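Local atomic coordinates of restriction endonuclease r.bpuji (Bacillus pumilus, PDB entry 2VLA), a protein that probably cleaves DNA as a type II restriction endonuclease, its N-terminal domain, the piece described here, recognising and binding the cognate sequence. Residues A[7-12]-A[166-171]; A[29-34]-A[95-100]; A[144-149]-A[230-235]. All blocks are in the same frame, centred on the assembly; numbering follows the deposited sequence.

Contact 1 (A[7-12]-A[166-171]). With nucleotides of chain B.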
# COMPACT_ATOMS: atom_id res chain seq x y z
N GLU A 7 17.19 -1.57 14.11
CA GLU A 7 15.96 -2.32 14.39
C GLU A 7 15.11 -2.43 13.12
O GLU A 7 14.55 -1.46 12.65
CB GLU A 7 15.16 -1.65 15.51
CG GLU A 7 15.86 -1.63 16.84
CD GLU A 7 15.07 -0.88 17.93
OE1 GLU A 7 13.93 -0.44 17.67
OE2 GLU A 7 15.60 -0.75 19.06
N GLN A 8 15.07 -3.61 12.56
CA GLN A 8 14.43 -3.82 11.27
C GLN A 8 13.19 -4.67 11.43
O GLN A 8 13.11 -5.50 12.33
CB GLN A 8 15.42 -4.50 10.30
CG GLN A 8 16.58 -3.62 9.85
CD GLN A 8 16.19 -2.66 8.73
OE1 GLN A 8 15.87 -3.08 7.63
NE2 GLN A 8 16.21 -1.35 9.02
N PHE A 9 12.21 -4.47 10.54
CA PHE A 9 10.94 -5.17 10.65
C PHE A 9 10.28 -5.28 9.30
O PHE A 9 9.96 -4.28 8.68
CB PHE A 9 10.01 -4.41 11.64
CG PHE A 9 8.67 -5.09 11.87
CD1 PHE A 9 7.61 -4.86 11.02
CD2 PHE A 9 8.48 -5.95 12.93
CE1 PHE A 9 6.39 -5.48 11.21
CE2 PHE A 9 7.27 -6.57 13.14
CZ PHE A 9 6.22 -6.34 12.27
N ARG A 10 10.13 -6.52 8.82
CA ARG A 10 9.49 -6.76 7.54
C ARG A 10 8.00 -6.53 7.65
O ARG A 10 7.32 -7.17 8.46
CB ARG A 10 9.79 -8.19 7.07
CG ARG A 10 9.21 -8.53 5.70
CD ARG A 10 9.67 -9.86 5.20
NE ARG A 10 9.21 -10.10 3.84
CZ ARG A 10 8.12 -10.78 3.49
NH1 ARG A 10 7.32 -11.30 4.40
NH2 ARG A 10 7.83 -10.97 2.20
N CYS A 11 7.50 -5.60 6.84
CA CYS A 11 6.14 -5.15 6.93
C CYS A 11 5.54 -5.10 5.52
O CYS A 11 5.73 -4.15 4.79
CB CYS A 11 6.07 -3.76 7.64
SG CYS A 11 4.46 -3.17 8.02
N THR A 12 4.86 -6.17 5.15
CA THR A 12 4.51 -6.35 3.75
C THR A 12 3.23 -5.64 3.36
O THR A 12 2.41 -5.21 4.26
CB THR A 12 4.35 -7.83 3.37
OG1 THR A 12 3.31 -8.42 4.13
CG2 THR A 12 5.62 -8.60 3.59
N ASN A 166 11.44 -0.55 6.06
CA ASN A 166 11.79 -1.71 6.86
C ASN A 166 12.36 -1.34 8.24
O ASN A 166 12.87 -2.18 8.93
CB ASN A 166 12.83 -2.56 6.14
CG ASN A 166 12.64 -4.08 6.36
OD1 ASN A 166 11.66 -4.67 5.91
ND2 ASN A 166 13.60 -4.71 7.06
N SER A 167 12.29 -0.06 8.60
CA SER A 167 12.77 0.41 9.91
C SER A 167 11.65 0.31 10.95
O SER A 167 10.62 0.96 10.82
CB SER A 167 13.25 1.86 9.82
OG SER A 167 13.32 2.49 11.14
N LEU A 168 11.86 -0.52 11.96
CA LEU A 168 10.86 -0.68 13.01
C LEU A 168 10.48 0.67 13.63
O LEU A 168 9.29 0.96 13.82
CB LEU A 168 11.36 -1.64 14.07
CG LEU A 168 10.41 -1.82 15.26
CD1 LEU A 168 9.09 -2.48 14.83
CD2 LEU A 168 11.10 -2.62 16.41
N GLN A 169 11.47 1.48 13.97
CA GLN A 169 11.19 2.72 14.69
C GLN A 169 10.40 3.70 13.85
O GLN A 169 9.49 4.37 14.34
CB GLN A 169 12.46 3.37 15.22
CG GLN A 169 13.09 2.60 16.37
CD GLN A 169 14.36 3.25 16.89
OE1 GLN A 169 14.78 4.27 16.40
NE2 GLN A 169 14.97 2.63 17.91
N VAL A 170 10.72 3.76 12.55
CA VAL A 170 9.95 4.60 11.67
C VAL A 170 8.52 4.10 11.57
O VAL A 170 7.57 4.87 11.63
CB VAL A 170 10.60 4.68 10.24
CG1 VAL A 170 9.62 5.30 9.24
CG2 VAL A 170 11.90 5.46 10.30
N LEU A 171 8.36 2.78 11.40
CA LEU A 171 7.04 2.18 11.24
C LEU A 171 6.19 2.31 12.52
O LEU A 171 4.96 2.27 12.46
CB LEU A 171 7.17 0.70 10.81
CG LEU A 171 7.79 0.42 9.43
CD1 LEU A 171 8.05 -1.06 9.36
CD2 LEU A 171 6.85 0.90 8.33
P DC B 7 4.86 -14.34 4.05
OP1 DC B 7 5.49 -14.92 5.24
OP2 DC B 7 4.93 -12.88 3.85
O5' DC B 7 5.43 -15.00 2.70
C5' DC B 7 5.54 -16.42 2.61
C4' DC B 7 5.97 -16.83 1.20
O4' DC B 7 4.89 -16.56 0.26
C3' DC B 7 7.18 -16.06 0.64
O3' DC B 7 8.01 -16.97 -0.05
C2' DC B 7 6.56 -15.12 -0.39
C1' DC B 7 5.46 -15.99 -0.91
N1 DC B 7 4.36 -15.35 -1.66
C2 DC B 7 3.78 -16.06 -2.71
O2 DC B 7 4.26 -17.16 -3.02
N3 DC B 7 2.74 -15.52 -3.38
C4 DC B 7 2.24 -14.35 -2.97
N4 DC B 7 1.21 -13.83 -3.62
C5 DC B 7 2.82 -13.62 -1.90
C6 DC B 7 3.87 -14.15 -1.28
O HOH W 1 14.43 1.20 13.32
O HOH W 2 9.25 -4.11 5.08
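The carbonyl oxygen of Glu7 takes two donors: the backbone N of Leu168, 2.9 Å away, and a water at 2.7 Å from Glu7 O that also accepts from Ser167 OG and Gln169 N. The water ties the arm 7-12 to the first turn of helix 168-171, where Ser167 OG accepts from Val170 N as an N-cap. Across the Gln8-Ser167 pair, Phe9 N gives to Asn166 O at 2.9 Å. Gln8 bends at chi2 (-80°), and its OE1 meets Asn166 ND2 at 2.9 Å. Gln8 OE1 lies near the plane of the Asn166 amide, whereas ND2 stands 47° above the Gln8 carbonyl plane. Gln8 NE2 is held by Pro5 O and Tyr162 O. On the apolar side, Phe9 CB rests on Leu168 CD1 (3.8 Å), and Leu171 CD1 packs against Cys11 CB (3.8 Å). The extended side chain of Arg10 leads away to DNA: NH1 bonds OP2 of DC7 of chain B at 2.9 Å, nearly straight and at the guanidinium edge, while NE is fixed by Tyr205 O. The backbone bonds flanking Gln8 and Ser167 form an isolated, non-hydrogen-bonded antiparallel beta bridge between the N-terminal arm and a capped helix start in the DNA-recognition domain.

Contact 2 (A[29-34]-A[95-100]); sequences YANIID and KYIEDS
Helix segments 29-34 and 95-99 pass each other steeply, their axes 10.2 Å apart at closest approach and crossing at -111°, with the CA atoms of Ala30 and Ile97 the nearest pair. Ile97 makes most of the contact through one methyl group. Its CG1 lies anti to the carbonyl carbon (chi1 -74°), and the second torsion of -72° carries CD1 onto the flank of the other helix. There CD1 touches three residues. It comes to 3.6 Å from Asn31 OD1 and also rests against the backbone oxygen of Ala30. Its contact with Asp34 is a little longer, Ile97 CD1 meeting Asp34 CB at 4.0 Å. Ala30, Asn31 and Asp34 span one helical turn, so the methyl group lies against that turn, over the Ala30 carbonyl and beside Asn31 and Asp34.

The second touch is made by Tyr96. The CD2-CE2 side of its ring meets Ala30 CB edge-on, the methyl carbon lying in the ring plane, with Tyr96 CD2 at 3.7 Å from Ala30 CB. The same ring leans on Leu26 and Pro27, an earlier part of helix 22-36, while Ala30 also meets Met79.

The two segments share only van der Waals contacts, burying 186 Å² in all. Helices 22-36 and 91-99 are joined here by shape rather than by directed bonds. At the protein surface Asn31 brings its OD1 and Asp34 only its CB to the isoleucine methyl, so the join depends on close packing and lacks the directional hold of polar bonds.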
# COMPACT_ATOMS: atom_id res chain seq x y z
N TYR A 29 -11.36 -4.84 -14.07
CA TYR A 29 -11.82 -5.02 -12.70
C TYR A 29 -13.04 -4.10 -12.47
O TYR A 29 -14.05 -4.51 -11.92
CB TYR A 29 -10.74 -4.65 -11.70
CG TYR A 29 -9.51 -5.52 -11.61
CD1 TYR A 29 -9.54 -6.90 -11.85
CD2 TYR A 29 -8.31 -4.97 -11.19
CE1 TYR A 29 -8.37 -7.67 -11.72
CE2 TYR A 29 -7.18 -5.71 -11.04
CZ TYR A 29 -7.20 -7.06 -11.28
OH TYR A 29 -6.01 -7.75 -11.12
N ALA A 30 -12.90 -2.83 -12.84
CA ALA A 30 -13.91 -1.83 -12.52
C ALA A 30 -15.22 -2.12 -13.25
O ALA A 30 -16.30 -2.00 -12.68
CB ALA A 30 -13.40 -0.45 -12.87
N ASN A 31 -15.12 -2.46 -14.53
CA ASN A 31 -16.30 -2.68 -15.35
C ASN A 31 -17.00 -3.95 -14.97
O ASN A 31 -18.22 -4.01 -14.96
CB ASN A 31 -15.96 -2.66 -16.83
CG ASN A 31 -15.82 -1.25 -17.37
OD1 ASN A 31 -16.57 -0.35 -16.97
ND2 ASN A 31 -14.87 -1.04 -18.24
N ILE A 32 -16.22 -4.99 -14.65
CA ILE A 32 -16.81 -6.22 -14.16
C ILE A 32 -17.61 -5.94 -12.89
O ILE A 32 -18.78 -6.32 -12.77
CB ILE A 32 -15.75 -7.28 -13.89
CG1 ILE A 32 -15.11 -7.74 -15.21
CG2 ILE A 32 -16.38 -8.47 -13.11
CD1 ILE A 32 -13.84 -8.60 -15.05
N ILE A 33 -16.98 -5.28 -11.93
CA ILE A 33 -17.64 -4.99 -10.66
C ILE A 33 -18.88 -4.11 -10.85
O ILE A 33 -19.95 -4.41 -10.32
CB ILE A 33 -16.64 -4.35 -9.68
CG1 ILE A 33 -15.62 -5.39 -9.24
CG2 ILE A 33 -17.37 -3.78 -8.46
CD1 ILE A 33 -14.37 -4.79 -8.59
N ASP A 34 -18.75 -3.06 -11.64
CA ASP A 34 -19.86 -2.14 -11.86
C ASP A 34 -21.05 -2.86 -12.52
O ASP A 34 -22.21 -2.60 -12.19
CB ASP A 34 -19.39 -0.98 -12.73
CG ASP A 34 -20.43 0.05 -12.94
OD1 ASP A 34 -20.95 0.56 -11.93
OD2 ASP A 34 -20.68 0.40 -14.10
N LYS A 95 -15.81 6.27 -8.44
CA LYS A 95 -15.16 7.49 -8.91
C LYS A 95 -14.40 7.24 -10.22
O LYS A 95 -14.49 8.03 -11.15
CB LYS A 95 -14.21 8.04 -7.84
CG LYS A 95 -13.42 9.25 -8.26
CD LYS A 95 -12.73 9.92 -7.04
CE LYS A 95 -11.86 11.09 -7.48
NZ LYS A 95 -10.77 10.69 -8.41
N TYR A 96 -13.67 6.14 -10.28
CA TYR A 96 -12.89 5.79 -11.47
C TYR A 96 -13.80 5.53 -12.67
O TYR A 96 -13.48 5.92 -13.80
CB TYR A 96 -12.01 4.58 -11.14
CG TYR A 96 -11.23 4.03 -12.30
CD1 TYR A 96 -10.19 4.75 -12.89
CD2 TYR A 96 -11.51 2.76 -12.81
CE1 TYR A 96 -9.46 4.21 -13.96
CE2 TYR A 96 -10.79 2.22 -13.87
CZ TYR A 96 -9.79 2.94 -14.44
OH TYR A 96 -9.10 2.37 -15.49
N ILE A 97 -14.94 4.91 -12.41
CA ILE A 97 -15.95 4.67 -13.45
C ILE A 97 -16.44 6.03 -14.04
O ILE A 97 -16.71 6.13 -15.24
CB ILE A 97 -17.15 3.85 -12.87
CG1 ILE A 97 -16.77 2.37 -12.66
CG2 ILE A 97 -18.40 3.99 -13.76
CD1 ILE A 97 -16.62 1.60 -13.90
N GLU A 98 -16.50 7.07 -13.21
CA GLU A 98 -16.91 8.40 -13.68
C GLU A 98 -15.76 9.19 -14.34
O GLU A 98 -16.00 9.95 -15.28
CB GLU A 98 -17.51 9.26 -12.54
CG GLU A 98 -18.85 8.77 -11.99
CD GLU A 98 -20.09 9.17 -12.84
OE1 GLU A 98 -19.96 9.44 -14.06
OE2 GLU A 98 -21.19 9.20 -12.27
N ASP A 99 -14.55 9.08 -13.80
CA ASP A 99 -13.48 10.00 -14.25
C ASP A 99 -12.33 9.39 -15.04
O ASP A 99 -11.56 10.14 -15.63
CB ASP A 99 -12.97 10.89 -13.11
CG ASP A 99 -12.17 10.13 -12.06
OD1 ASP A 99 -11.73 8.99 -12.29
OD2 ASP A 99 -11.92 10.73 -11.01
N SER A 100 -12.24 8.06 -15.07
CA SER A 100 -11.17 7.35 -15.82
C SER A 100 -9.75 7.84 -15.43
O SER A 100 -8.82 7.75 -16.23
CB SER A 100 -11.37 7.50 -17.32
OG SER A 100 -10.72 6.46 -18.00

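Contact 3 (A[144-149]-A[230-235])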
# COMPACT_ATOMS: atom_id res chain seq x y z
N VAL A 144 9.84 12.54 3.66
CA VAL A 144 11.25 12.18 3.64
C VAL A 144 11.91 12.68 2.32
O VAL A 144 12.99 13.26 2.34
CB VAL A 144 11.44 10.65 3.79
CG1 VAL A 144 12.87 10.21 3.40
CG2 VAL A 144 11.11 10.20 5.20
N LEU A 145 11.22 12.49 1.20
CA LEU A 145 11.76 12.93 -0.09
C LEU A 145 11.85 14.46 -0.17
O LEU A 145 12.84 15.00 -0.70
CB LEU A 145 10.90 12.37 -1.24
CG LEU A 145 11.01 10.85 -1.46
CD1 LEU A 145 9.95 10.40 -2.43
CD2 LEU A 145 12.41 10.46 -1.95
N LEU A 146 10.83 15.16 0.35
CA LEU A 146 10.88 16.64 0.39
C LEU A 146 12.06 17.09 1.22
O LEU A 146 12.80 17.99 0.84
CB LEU A 146 9.59 17.22 0.97
CG LEU A 146 8.37 17.22 0.05
CD1 LEU A 146 7.14 17.50 0.87
CD2 LEU A 146 8.51 18.24 -1.08
N THR A 147 12.22 16.47 2.38
CA THR A 147 13.28 16.83 3.32
C THR A 147 14.67 16.52 2.73
O THR A 147 15.60 17.30 2.88
CB THR A 147 13.08 16.13 4.67
OG1 THR A 147 11.80 16.50 5.18
CG2 THR A 147 14.17 16.53 5.70
N ALA A 148 14.78 15.41 1.98
CA ALA A 148 16.02 15.12 1.25
C ALA A 148 16.36 16.25 0.27
O ALA A 148 17.46 16.79 0.28
CB ALA A 148 15.90 13.77 0.52
N ASP A 149 15.38 16.66 -0.54
CA ASP A 149 15.61 17.75 -1.49
C ASP A 149 16.00 19.05 -0.76
O ASP A 149 16.88 19.78 -1.21
CB ASP A 149 14.38 17.99 -2.35
CG ASP A 149 14.24 17.00 -3.47
OD1 ASP A 149 15.21 16.26 -3.74
OD2 ASP A 149 13.16 16.97 -4.11
N VAL A 230 15.04 7.60 -6.29
CA VAL A 230 13.63 7.90 -6.25
C VAL A 230 13.49 9.40 -6.13
O VAL A 230 13.99 10.00 -5.18
CB VAL A 230 12.99 7.23 -5.02
CG1 VAL A 230 11.52 7.66 -4.88
CG2 VAL A 230 13.13 5.70 -5.09
N LYS A 231 12.81 10.03 -7.10
CA LYS A 231 12.69 11.50 -7.14
C LYS A 231 11.24 11.95 -7.21
O LYS A 231 10.42 11.31 -7.84
CB LYS A 231 13.44 12.05 -8.35
CG LYS A 231 14.95 11.79 -8.30
CD LYS A 231 15.62 12.16 -9.61
CE LYS A 231 15.61 13.67 -9.83
NZ LYS A 231 16.35 14.05 -11.06
N LEU A 232 10.92 13.06 -6.53
CA LEU A 232 9.63 13.67 -6.65
C LEU A 232 9.38 14.23 -8.03
O LEU A 232 10.27 14.76 -8.66
CB LEU A 232 9.45 14.79 -5.60
CG LEU A 232 9.42 14.32 -4.14
CD1 LEU A 232 9.66 15.50 -3.17
CD2 LEU A 232 8.10 13.63 -3.77
N ASN A 233 8.13 14.17 -8.45
CA ASN A 233 7.66 14.85 -9.64
C ASN A 233 7.00 16.19 -9.30
O ASN A 233 5.81 16.25 -8.97
CB ASN A 233 6.66 13.97 -10.38
CG ASN A 233 6.05 14.66 -11.56
OD1 ASN A 233 6.61 15.63 -12.09
ND2 ASN A 233 4.87 14.23 -11.95
N TYR A 234 7.76 17.27 -9.38
CA TYR A 234 7.27 18.56 -8.87
C TYR A 234 6.19 19.18 -9.78
O TYR A 234 5.58 20.16 -9.41
CB TYR A 234 8.43 19.53 -8.65
CG TYR A 234 9.20 19.25 -7.36
CD1 TYR A 234 8.72 19.72 -6.15
CD2 TYR A 234 10.36 18.49 -7.36
CE1 TYR A 234 9.39 19.47 -4.97
CE2 TYR A 234 11.04 18.22 -6.18
CZ TYR A 234 10.54 18.74 -4.98
OH TYR A 234 11.18 18.51 -3.77
N ARG A 235 5.95 18.59 -10.94
CA ARG A 235 4.77 18.95 -11.70
C ARG A 235 3.50 18.68 -10.88
O ARG A 235 2.46 19.29 -11.11
CB ARG A 235 4.72 18.17 -13.02
CG ARG A 235 5.86 18.51 -13.95
O HOH W 3 12.96 14.44 -5.11
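At the edge of the Tyr234 ring, in its plane, lies Asp149 OD2, and the carboxylate is turned 33° from the ring; Leu146 CD2 approaches the same ring obliquely. The two polar side chains come from opposite directions and meet in a short hydrogen bond, Tyr234 OH giving to Asp149 OD2 at 2.5 Å through the anti lone pair of the carboxylate. Tyr234 CG lies anti to the carbonyl carbon (chi1 -78°), which directs the ring back to the helix and brings OH to Asp149. Asp149 OD2 also lies 3.2 Å from Tyr234 CE2, at the ring edge. A water adds a second donor to it, lying 2.7 Å from Asp149 OD2 and accepting in turn from Leu232 N. With two donors on one oxygen, the carboxylate would probably be favoured in its charged form.

Strand 230-232 runs almost perpendicularly, at -86°, across segment 144-149 of helix 137-150. It pairs antiparallel with strand 223-225, and this hairpin follows helix 203-219, an order consistent with the wing of a winged helix-turn-helix unit. Leu232 points from the hairpin toward the helix and divides its branches: CD1 meets Leu146 CD2 at 3.6 Å, whereas CD2 faces Leu145 CD1 at 4.0 Å. Its branch point, Leu232 CG, sits 3.8 Å from Leu145 CB. Ile223 of the partner strand and Ile240 of helix 237-244 extend this apolar layer.

Farther back along the strand, Leu145 and Val230 cross at about a right angle. Leu145 CD2 lies 3.6 Å from the carbonyl oxygen Val230 O, and Leu145 CD1 touches Val230 CG1. Beyond the strand, Asn233 OD1 accepts from Arg235 N in an Asx turn with Tyr234 as its middle member.

Contacts 1 and 3 are neighbours, with centres about 22 Å apart and nearest atoms about 7 Å apart, and their segments alternate along the chain, so the N-terminal arm and the helix-hairpin packing interlock in sequence. Contact 2 stands apart: its centre is about 35 Å from that of contact 1, across the middle of the chain, and about 31 Å from that of contact 3. Contact 1 reaches the DNA directly, whereas the nearest atoms of contacts 2 and 3 stay about 7 Å and 10 Å from it. Contact 1 also borders the pocket of a bound polyether, since Leu171 and Gln169 contact the pocket residues Gln134 and Ile175.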